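Local atomic coordinates of L544 (Acanthamoeba polyphaga mimivirus, PDB entry 4AMQ), a protein that probably transfers nucleotides as a metal-dependent nucleotidyl transferase of the virion, with a nucleotidyltransferase domain joined to a helical domain. Residues Q326-N331 with I339-L344; L280-S285 with I305-D310; C106-R111 with D161-R166; I99-V104 with W167-V172. One frame throughout, in Å; residues are numbered along the deposited sequence.

Contact 1 of 4, residues Q326-N331 with I339-L344; sequences QEVSNN and IAWNTL
V328 carries the apolar part of the meeting between helix 326-331 and helix 339-344, and both of its methyls are engaged. CG1 of V328 stands anti to the backbone N (chi1 163°), which brings it to the pyrrole side of the indole, 3.6 Å from W341 CD1. The same methyl lies 3.8 Å from A340 CB. The other branch goes to L344, where V328 CG2 and L344 CD1 meet tip to tip at 3.5 Å. The backbones come nearest at A340, whose CA is 6.9 Å from V328 CA; the segment axes approach to 9.8 Å.

The polar part centres on S329. Its hydroxyl sits at the edge of the W341 ring, near the ring plane, with S329 OG 3.2 Å from W341 CZ2. This hydroxyl donates to the backbone O of I325 one turn earlier, and W341 NE1 makes a weak hydrogen bond to that same oxygen. One helix carbonyl thus draws in both a neighbour from its own helix and the indole of the facing one.

The two segments run antiparallel at 173°, and the loop between their helices is short, so helices 319-331 and 334-368 form a helical hairpin of the helical domain. The buried indole of W341 also touches Y286 of helix 274-292 and L297, A300 and I304 of helix 297-311. L344 packs further on K324 and I325 of helix 319-331.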
# COMPACT_ATOMS: atom_id res chain seq x y z
N GLN A 326 1.18 17.82 18.36
CA GLN A 326 1.06 17.74 19.81
C GLN A 326 -0.07 18.65 20.31
O GLN A 326 -0.84 18.26 21.18
CB GLN A 326 2.38 18.10 20.48
CG GLN A 326 2.38 17.90 21.99
CD GLN A 326 2.11 16.46 22.39
OE1 GLN A 326 2.82 15.54 21.98
NE2 GLN A 326 1.08 16.26 23.21
N GLU A 327 -0.17 19.85 19.75
CA GLU A 327 -1.23 20.78 20.15
C GLU A 327 -2.62 20.27 19.78
O GLU A 327 -3.60 20.61 20.44
CB GLU A 327 -1.00 22.17 19.55
CG GLU A 327 0.31 22.81 19.99
CD GLU A 327 0.40 23.02 21.49
OE1 GLU A 327 -0.65 23.29 22.12
OE2 GLU A 327 1.51 22.90 22.04
N VAL A 328 -2.71 19.46 18.73
CA VAL A 328 -3.97 18.79 18.42
C VAL A 328 -4.31 17.81 19.53
O VAL A 328 -5.42 17.82 20.07
CB VAL A 328 -3.92 18.03 17.08
CG1 VAL A 328 -5.07 17.03 16.99
CG2 VAL A 328 -3.95 18.99 15.90
N SER A 329 -3.34 16.98 19.88
CA SER A 329 -3.50 15.96 20.91
C SER A 329 -3.88 16.57 22.26
O SER A 329 -4.18 15.85 23.21
CB SER A 329 -2.21 15.15 21.08
OG SER A 329 -1.65 14.82 19.81
N ASN A 330 -3.88 17.90 22.33
CA ASN A 330 -4.15 18.59 23.58
C ASN A 330 -5.50 19.31 23.61
O ASN A 330 -6.19 19.28 24.63
CB ASN A 330 -3.02 19.57 23.91
CG ASN A 330 -1.71 18.86 24.23
OD1 ASN A 330 -1.57 17.65 24.03
ND2 ASN A 330 -0.73 19.62 24.72
N ASN A 331 -5.86 19.95 22.50
CA ASN A 331 -7.09 20.75 22.46
C ASN A 331 -8.18 20.27 21.51
O ASN A 331 -9.15 20.98 21.25
CB ASN A 331 -6.76 22.22 22.21
CG ASN A 331 -6.10 22.88 23.40
OD1 ASN A 331 -5.37 22.24 24.15
ND2 ASN A 331 -6.38 24.17 23.59
N ILE A 339 -9.21 13.46 12.59
CA ILE A 339 -9.25 14.25 11.37
C ILE A 339 -8.11 15.28 11.30
O ILE A 339 -7.42 15.38 10.28
CB ILE A 339 -10.60 14.98 11.25
CG1 ILE A 339 -11.73 13.95 11.08
CG2 ILE A 339 -10.58 15.98 10.09
CD1 ILE A 339 -13.12 14.52 11.31
N ALA A 340 -7.93 16.04 12.37
CA ALA A 340 -6.86 17.04 12.43
C ALA A 340 -5.50 16.39 12.23
O ALA A 340 -4.64 16.91 11.52
CB ALA A 340 -6.90 17.80 13.73
N TRP A 341 -5.30 15.24 12.88
CA TRP A 341 -4.09 14.45 12.70
C TRP A 341 -3.90 14.05 11.25
O TRP A 341 -2.81 14.15 10.70
CB TRP A 341 -4.13 13.20 13.57
CG TRP A 341 -3.72 13.42 14.98
CD1 TRP A 341 -2.98 14.46 15.47
CD2 TRP A 341 -4.02 12.59 16.11
NE1 TRP A 341 -2.79 14.32 16.82
CE2 TRP A 341 -3.43 13.18 17.23
CE3 TRP A 341 -4.74 11.39 16.25
CZ2 TRP A 341 -3.53 12.61 18.51
CZ3 TRP A 341 -4.84 10.84 17.52
CH2 TRP A 341 -4.24 11.45 18.62
N ASN A 342 -4.97 13.56 10.63
CA ASN A 342 -4.89 13.11 9.25
C ASN A 342 -4.40 14.24 8.36
O ASN A 342 -3.53 14.06 7.52
CB ASN A 342 -6.26 12.59 8.78
CG ASN A 342 -6.18 11.82 7.47
OD1 ASN A 342 -5.26 11.03 7.25
ND2 ASN A 342 -7.14 12.06 6.58
N THR A 343 -4.97 15.43 8.57
CA THR A 343 -4.57 16.63 7.84
C THR A 343 -3.09 16.95 8.04
O THR A 343 -2.37 17.23 7.08
CB THR A 343 -5.42 17.84 8.27
OG1 THR A 343 -6.77 17.65 7.82
CG2 THR A 343 -4.87 19.13 7.67
N LEU A 344 -2.63 16.91 9.29
CA LEU A 344 -1.24 17.21 9.59
C LEU A 344 -0.27 16.14 9.10
O LEU A 344 0.87 16.45 8.75
CB LEU A 344 -1.06 17.47 11.09
CG LEU A 344 -1.72 18.76 11.57
CD1 LEU A 344 -1.87 18.78 13.08
CD2 LEU A 344 -0.93 19.98 11.08

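Contact 2 of 4, residues L280-S285 with I305-D310; sequences LVRIDS and ISIIKD
R282 spans the gap from helix 280-285 to S306 and D310 on helix 305-310. Its CB already points toward the other helix. From there CG and CD run out nearly straight, and a bend at chi3 (53°) swings the guanidinium round so that its edge meets the partners. NE of R282 donates to a water at 2.8 Å, which donates to S306 OG at 2.9 Å, bridging the helices.

At the tip, NH1 of R282 donates to D310 OD2 at 2.7 Å, using that oxygen's anti lone pair. NH2 of R282 reaches the same oxygen, D310 OD2, at 3.0 Å, so both end nitrogens close on one atom. The guanidinium and carboxylate planes stand 88° apart, yet the accepting oxygen stays in the guanidinium plane. NH2 of R282 also makes a weak bond of 2.8 Å to S306 OG, whose stronger partner is the backbone O of I303. Q278 OE1 takes a further bond from NH1, and the other carboxylate oxygen, D310 OD1, pairs with K313; this surplus of cations would be expected to keep D310 charged.

I283 CG1 packs on I307 CD1 at 3.8 Å, the two side chains crossing at about a right angle. The segments run antiparallel, their directions 161° apart, so the salt-bridge network of R282, D310 and, at long range, K309 links two helices of the helical domain. Y208 of a loop lies against R282 and S306, I283 is backed by Y349 of helix 334-368, and I308 turns to I322 and I325 of helix 319-331.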
# COMPACT_ATOMS: atom_id res chain seq x y z
N LEU A 280 6.74 6.82 5.66
CA LEU A 280 5.80 7.13 4.59
C LEU A 280 4.72 6.06 4.50
O LEU A 280 3.53 6.38 4.39
CB LEU A 280 6.53 7.25 3.24
CG LEU A 280 7.51 8.41 3.10
CD1 LEU A 280 8.20 8.37 1.75
CD2 LEU A 280 6.80 9.75 3.31
N VAL A 281 5.13 4.80 4.55
CA VAL A 281 4.20 3.68 4.53
C VAL A 281 3.28 3.69 5.76
O VAL A 281 2.10 3.36 5.67
CB VAL A 281 4.95 2.33 4.48
CG1 VAL A 281 3.97 1.19 4.65
CG2 VAL A 281 5.73 2.20 3.17
N ARG A 282 3.84 4.08 6.90
CA ARG A 282 3.08 4.10 8.15
C ARG A 282 2.02 5.20 8.12
O ARG A 282 0.93 5.03 8.66
CB ARG A 282 4.03 4.25 9.34
CG ARG A 282 4.88 3.01 9.61
CD ARG A 282 6.12 3.31 10.45
NE ARG A 282 5.80 4.01 11.69
CZ ARG A 282 6.71 4.35 12.61
NH1 ARG A 282 7.99 4.05 12.42
NH2 ARG A 282 6.33 4.99 13.70
N ILE A 283 2.34 6.31 7.47
CA ILE A 283 1.36 7.38 7.25
C ILE A 283 0.29 6.94 6.25
O ILE A 283 -0.88 7.27 6.41
CB ILE A 283 2.04 8.68 6.77
CG1 ILE A 283 2.88 9.29 7.90
CG2 ILE A 283 1.01 9.68 6.29
CD1 ILE A 283 3.78 10.41 7.45
N ASP A 284 0.69 6.19 5.22
CA ASP A 284 -0.28 5.60 4.30
C ASP A 284 -1.24 4.64 5.01
O ASP A 284 -2.42 4.56 4.67
CB ASP A 284 0.43 4.87 3.16
CG ASP A 284 0.96 5.81 2.10
OD1 ASP A 284 0.37 6.89 1.90
OD2 ASP A 284 1.97 5.44 1.45
N SER A 285 -0.74 3.92 6.00
CA SER A 285 -1.57 3.02 6.80
C SER A 285 -2.67 3.78 7.56
O SER A 285 -3.83 3.36 7.58
CB SER A 285 -0.71 2.22 7.78
OG SER A 285 0.16 1.36 7.07
N ILE A 305 1.67 8.41 18.07
CA ILE A 305 2.72 8.31 19.08
C ILE A 305 4.00 7.70 18.52
O ILE A 305 5.10 8.19 18.79
CB ILE A 305 2.25 7.51 20.30
CG1 ILE A 305 1.33 8.38 21.16
CG2 ILE A 305 3.44 7.02 21.11
CD1 ILE A 305 0.78 7.68 22.40
N SER A 306 3.86 6.62 17.75
CA SER A 306 5.03 5.96 17.18
C SER A 306 5.75 6.87 16.19
O SER A 306 6.97 6.83 16.07
CB SER A 306 4.64 4.65 16.49
OG SER A 306 3.97 4.89 15.26
N ILE A 307 4.98 7.70 15.48
CA ILE A 307 5.55 8.58 14.46
C ILE A 307 6.31 9.74 15.08
O ILE A 307 7.38 10.12 14.61
CB ILE A 307 4.45 9.11 13.51
CG1 ILE A 307 3.95 7.99 12.60
CG2 ILE A 307 4.98 10.28 12.68
CD1 ILE A 307 2.94 8.45 11.56
N ILE A 308 5.74 10.30 16.15
CA ILE A 308 6.37 11.40 16.88
C ILE A 308 7.75 10.99 17.41
O ILE A 308 8.71 11.75 17.30
CB ILE A 308 5.50 11.86 18.07
CG1 ILE A 308 4.19 12.46 17.57
CG2 ILE A 308 6.25 12.89 18.91
CD1 ILE A 308 4.37 13.63 16.63
N LYS A 309 7.83 9.79 17.97
CA LYS A 309 9.09 9.27 18.48
C LYS A 309 10.13 9.07 17.37
O LYS A 309 11.28 9.49 17.51
CB LYS A 309 8.87 7.94 19.21
CG LYS A 309 10.17 7.22 19.57
CD LYS A 309 9.91 5.93 20.33
CE LYS A 309 11.21 5.28 20.81
NZ LYS A 309 12.06 4.77 19.69
N ASP A 310 9.72 8.45 16.27
CA ASP A 310 10.66 8.05 15.22
C ASP A 310 11.08 9.20 14.29
O ASP A 310 12.16 9.17 13.72
CB ASP A 310 10.09 6.90 14.39
CG ASP A 310 9.92 5.64 15.21
OD1 ASP A 310 10.58 5.52 16.26
OD2 ASP A 310 9.13 4.76 14.80
O HOH W 1 3.17 3.96 12.65

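Contact 3 of 4, residues C106-R111 with D161-R166; sequences CGTDDR and DLYKLR
T108 lays its methyl over one face of the Y163 ring, a CH-pi contact in which CG2 of T108 is 3.9 Å from the centroid of the Y163 ring and 24° off the ring normal. It belongs to the edge of a mixed beta-sheet, where strand 164-166, entered straight from helix 161-163, pairs antiparallel with the end of strand 106-108. T108 and K164 form a non-hydrogen-bonded pair with side chains on the same face, and the folded lysine chain brings K164 NZ to 3.5 Å from T108 CG2.

Backbone bonds flank that pair. L165 N donates to G107 O at 3.0 Å, and D109 N to Y163 O at 2.6 Å. L165 O accepts from C106 N, so the backbone of L165 is held through both its polar atoms. The isobutyl group of L165 covers the backbone of G107.

With chi1 at 175°, CG of Y163 lies opposite its backbone N, and the ring runs alongside T108 to reach D110. There D110 OD1 approaches its edge, 3.5 Å from Y163 CE1. R111 fixes the rotation of the D109 carboxylate, its NE and NH2 bonding side-on to one oxygen each, both on syn lone pairs. A water donates to D109 OD2 at 2.7 Å and to L162 O at 3.1 Å, tying the turn to the helix end.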
# COMPACT_ATOMS: atom_id res chain seq x y z
N CYS A 106 -11.72 -8.26 -5.42
CA CYS A 106 -12.04 -9.25 -6.43
C CYS A 106 -13.09 -8.69 -7.37
O CYS A 106 -14.18 -8.30 -6.94
CB CYS A 106 -12.56 -10.53 -5.76
SG CYS A 106 -12.71 -11.96 -6.86
N GLY A 107 -12.76 -8.64 -8.66
CA GLY A 107 -13.70 -8.16 -9.66
C GLY A 107 -13.35 -6.80 -10.22
O GLY A 107 -12.50 -6.09 -9.67
N THR A 108 -14.00 -6.43 -11.32
CA THR A 108 -13.78 -5.12 -11.92
C THR A 108 -15.09 -4.50 -12.39
O THR A 108 -16.06 -5.21 -12.68
CB THR A 108 -12.81 -5.18 -13.11
OG1 THR A 108 -13.28 -6.13 -14.07
CG2 THR A 108 -11.41 -5.58 -12.64
N ASP A 109 -15.12 -3.17 -12.43
CA ASP A 109 -16.27 -2.44 -12.95
C ASP A 109 -15.88 -1.85 -14.30
O ASP A 109 -15.34 -0.74 -14.37
CB ASP A 109 -16.67 -1.33 -11.98
CG ASP A 109 -17.94 -0.61 -12.40
OD1 ASP A 109 -18.38 -0.80 -13.55
OD2 ASP A 109 -18.50 0.15 -11.58
N ASP A 110 -16.16 -2.59 -15.37
CA ASP A 110 -15.65 -2.26 -16.70
C ASP A 110 -16.12 -0.91 -17.26
O ASP A 110 -15.61 -0.45 -18.28
CB ASP A 110 -15.95 -3.39 -17.68
CG ASP A 110 -15.12 -4.64 -17.40
OD1 ASP A 110 -13.98 -4.49 -16.91
OD2 ASP A 110 -15.61 -5.75 -17.67
N ARG A 111 -17.09 -0.28 -16.59
CA ARG A 111 -17.55 1.04 -16.99
C ARG A 111 -16.43 2.06 -16.77
O ARG A 111 -16.45 3.15 -17.35
CB ARG A 111 -18.79 1.46 -16.20
CG ARG A 111 -19.98 0.52 -16.35
CD ARG A 111 -21.13 0.91 -15.42
NE ARG A 111 -20.72 0.90 -14.01
CZ ARG A 111 -21.42 1.45 -13.02
NH1 ARG A 111 -22.56 2.07 -13.27
NH2 ARG A 111 -20.96 1.38 -11.78
N ASP A 161 -9.71 2.66 -7.72
CA ASP A 161 -10.57 2.11 -6.68
C ASP A 161 -11.97 1.81 -7.21
O ASP A 161 -12.71 1.03 -6.62
CB ASP A 161 -10.64 3.07 -5.49
CG ASP A 161 -9.29 3.31 -4.85
OD1 ASP A 161 -8.47 2.36 -4.84
OD2 ASP A 161 -9.04 4.43 -4.36
N LEU A 162 -12.31 2.45 -8.33
CA LEU A 162 -13.62 2.27 -8.94
C LEU A 162 -13.62 1.15 -9.97
O LEU A 162 -14.61 0.45 -10.14
CB LEU A 162 -14.09 3.58 -9.57
CG LEU A 162 -14.37 4.70 -8.56
CD1 LEU A 162 -14.39 6.07 -9.24
CD2 LEU A 162 -15.67 4.44 -7.82
N TYR A 163 -12.49 0.98 -10.66
CA TYR A 163 -12.34 -0.12 -11.61
C TYR A 163 -12.21 -1.46 -10.88
O TYR A 163 -12.91 -2.41 -11.20
CB TYR A 163 -11.15 0.10 -12.54
CG TYR A 163 -10.87 -1.05 -13.47
CD1 TYR A 163 -11.91 -1.66 -14.17
CD2 TYR A 163 -9.58 -1.53 -13.66
CE1 TYR A 163 -11.67 -2.72 -15.02
CE2 TYR A 163 -9.33 -2.58 -14.52
CZ TYR A 163 -10.38 -3.18 -15.19
OH TYR A 163 -10.14 -4.23 -16.05
N LYS A 164 -11.31 -1.51 -9.89
CA LYS A 164 -11.14 -2.71 -9.08
C LYS A 164 -12.12 -2.73 -7.92
O LYS A 164 -12.16 -1.79 -7.12
CB LYS A 164 -9.71 -2.80 -8.55
CG LYS A 164 -8.64 -2.72 -9.63
CD LYS A 164 -8.76 -3.87 -10.61
CE LYS A 164 -8.34 -5.19 -9.98
NZ LYS A 164 -8.37 -6.31 -10.97
N LEU A 165 -12.91 -3.79 -7.82
CA LEU A 165 -13.91 -3.90 -6.77
C LEU A 165 -13.29 -4.23 -5.41
O LEU A 165 -12.78 -5.33 -5.20
CB LEU A 165 -14.97 -4.94 -7.13
CG LEU A 165 -15.85 -4.63 -8.34
CD1 LEU A 165 -16.83 -5.75 -8.60
CD2 LEU A 165 -16.58 -3.31 -8.14
N ARG A 166 -13.34 -3.27 -4.50
CA ARG A 166 -12.88 -3.49 -3.13
C ARG A 166 -14.08 -3.79 -2.25
O ARG A 166 -14.89 -2.90 -1.97
CB ARG A 166 -12.11 -2.27 -2.61
CG ARG A 166 -11.00 -1.79 -3.54
CD ARG A 166 -10.05 -0.82 -2.84
NE ARG A 166 -10.71 0.42 -2.42
CZ ARG A 166 -10.07 1.47 -1.91
NH1 ARG A 166 -8.75 1.45 -1.77
NH2 ARG A 166 -10.75 2.55 -1.56
O HOH W 2 -17.54 0.72 -9.16

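Contact 4 of 4, residues I99-V104 with W167-V172; sequences IKLIYV and WTSSEV. With MG (magnesium ion), chain D.
V104 O accepts from W167 N at 2.7 Å, and V104 N returns a bond to W167 O at 2.8 Å. These make an antiparallel hydrogen-bonded pair at the edge of the sheet, after which the chain from W167 leaves for a helix. The W167 indole points off the strand, its NE1 bonding C106 O.

T168 and E171 close a capping box at the helix start: E171 N donates to T168 OG1, and T168 N to E171 OE1. The first turn stays tied to the strand, because S169 OG donates to L101 O at 3.0 Å, and a water donates to I102 O at 2.8 Å while accepting from S169 N at 3.0 Å. I102 and Y103 both face Q200 in a classic beta bulge on the other side of the strand. Within the first helical turn, V172 CG2 packs on V104 CB at 4.0 Å.

At the strand start, I99 O binds magnesium at 2.5 Å with two waters; D96, through its backbone O, and F93 also belong to the site. The carbonyls of I99 and D96 and the waters bring no formal charge, so these ligands probably hold the ion by their dipoles.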
# COMPACT_ATOMS: atom_id res chain seq x y z
N ILE A 99 -6.28 -8.16 14.49
CA ILE A 99 -6.39 -8.40 13.05
C ILE A 99 -7.68 -7.85 12.46
O ILE A 99 -8.77 -8.16 12.92
CB ILE A 99 -6.35 -9.90 12.73
CG1 ILE A 99 -5.03 -10.51 13.19
CG2 ILE A 99 -6.57 -10.13 11.24
CD1 ILE A 99 -4.93 -12.00 12.94
N LYS A 100 -7.55 -7.04 11.42
CA LYS A 100 -8.72 -6.55 10.72
C LYS A 100 -8.57 -6.79 9.22
O LYS A 100 -7.56 -6.42 8.62
CB LYS A 100 -8.94 -5.06 11.01
CG LYS A 100 -10.36 -4.58 10.76
CD LYS A 100 -10.51 -3.08 11.03
CE LYS A 100 -10.29 -2.75 12.50
NZ LYS A 100 -11.38 -3.29 13.38
N LEU A 101 -9.56 -7.43 8.62
CA LEU A 101 -9.61 -7.56 7.18
C LEU A 101 -10.34 -6.36 6.60
O LEU A 101 -11.57 -6.29 6.67
CB LEU A 101 -10.30 -8.86 6.77
CG LEU A 101 -10.50 -9.07 5.27
CD1 LEU A 101 -9.18 -8.92 4.53
CD2 LEU A 101 -11.13 -10.43 4.99
N ILE A 102 -9.59 -5.41 6.05
CA ILE A 102 -10.16 -4.16 5.54
C ILE A 102 -10.87 -4.34 4.21
O ILE A 102 -12.02 -3.94 4.05
CB ILE A 102 -9.08 -3.07 5.38
CG1 ILE A 102 -8.44 -2.74 6.74
CG2 ILE A 102 -9.68 -1.82 4.76
CD1 ILE A 102 -9.40 -2.15 7.74
N TYR A 103 -10.19 -4.93 3.24
CA TYR A 103 -10.78 -5.12 1.92
C TYR A 103 -10.54 -6.51 1.38
O TYR A 103 -9.47 -7.09 1.57
CB TYR A 103 -10.20 -4.12 0.90
CG TYR A 103 -10.49 -2.66 1.17
CD1 TYR A 103 -11.79 -2.19 1.25
CD2 TYR A 103 -9.44 -1.76 1.31
CE1 TYR A 103 -12.04 -0.85 1.48
CE2 TYR A 103 -9.69 -0.42 1.53
CZ TYR A 103 -10.99 0.03 1.62
OH TYR A 103 -11.22 1.37 1.84
N VAL A 104 -11.54 -7.04 0.69
CA VAL A 104 -11.36 -8.18 -0.18
C VAL A 104 -11.50 -7.68 -1.61
O VAL A 104 -12.58 -7.23 -2.01
CB VAL A 104 -12.39 -9.28 0.09
CG1 VAL A 104 -12.28 -10.38 -0.96
CG2 VAL A 104 -12.21 -9.86 1.48
N TRP A 167 -14.20 -5.03 -1.81
CA TRP A 167 -15.31 -5.44 -0.95
C TRP A 167 -14.96 -5.23 0.52
O TRP A 167 -13.87 -5.59 0.96
CB TRP A 167 -15.66 -6.91 -1.20
CG TRP A 167 -16.12 -7.21 -2.60
CD1 TRP A 167 -15.36 -7.14 -3.74
CD2 TRP A 167 -17.43 -7.62 -3.01
NE1 TRP A 167 -16.13 -7.47 -4.83
CE2 TRP A 167 -17.40 -7.77 -4.41
CE3 TRP A 167 -18.62 -7.86 -2.33
CZ2 TRP A 167 -18.51 -8.17 -5.15
CZ3 TRP A 167 -19.73 -8.25 -3.06
CH2 TRP A 167 -19.67 -8.40 -4.45
N THR A 168 -15.87 -4.62 1.28
CA THR A 168 -15.72 -4.55 2.72
C THR A 168 -16.16 -5.89 3.32
O THR A 168 -16.79 -6.69 2.64
CB THR A 168 -16.57 -3.43 3.35
OG1 THR A 168 -17.95 -3.65 3.04
CG2 THR A 168 -16.15 -2.07 2.81
N SER A 169 -15.81 -6.11 4.58
CA SER A 169 -16.20 -7.35 5.27
C SER A 169 -17.71 -7.53 5.29
O SER A 169 -18.20 -8.64 5.10
CB SER A 169 -15.65 -7.37 6.70
OG SER A 169 -14.26 -7.61 6.70
N SER A 170 -18.44 -6.45 5.53
CA SER A 170 -19.90 -6.52 5.60
C SER A 170 -20.51 -6.77 4.23
O SER A 170 -21.54 -7.43 4.11
CB SER A 170 -20.47 -5.25 6.22
OG SER A 170 -20.22 -4.13 5.39
N GLU A 171 -19.88 -6.23 3.19
CA GLU A 171 -20.33 -6.46 1.83
C GLU A 171 -20.10 -7.92 1.44
O GLU A 171 -20.90 -8.51 0.73
CB GLU A 171 -19.62 -5.52 0.85
CG GLU A 171 -20.07 -4.06 0.96
CD GLU A 171 -19.30 -3.12 0.05
OE1 GLU A 171 -18.31 -3.56 -0.58
OE2 GLU A 171 -19.67 -1.93 -0.03
N VAL A 172 -19.01 -8.49 1.93
CA VAL A 172 -18.71 -9.90 1.67
C VAL A 172 -19.69 -10.80 2.40
O VAL A 172 -20.27 -11.71 1.80
CB VAL A 172 -17.27 -10.27 2.08
CG1 VAL A 172 -17.07 -11.78 2.02
CG2 VAL A 172 -16.27 -9.56 1.18
MG MG D . -10.89 -7.67 14.05
O HOH W 3 -10.12 -5.55 15.01
O HOH W 4 -13.96 -4.36 6.07
O HOH W 5 -12.74 -7.32 12.31

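In the fold
Contacts 3 and 4 belong to the nucleotidyltransferase domain, contacts 1 and 2 to the helical domain that follows it. Contact 3 is nested along the chain inside the loop closed by contact 4; contact 2 and then contact 1 come later. Contacts 3 and 4, centres about 15 Å apart, share strand 99-108 and touch through C106 and W167, so together they fasten the edge strand 164-167 and its next helix to the sheet. Contacts 1 and 2, centres about 14 Å apart, join four helices of one bundle. No atom of contacts 1 or 2 touches contacts 3 or 4, the nearest being about 8 Å apart (contacts 2 and 4), so each pair holds its own domain together.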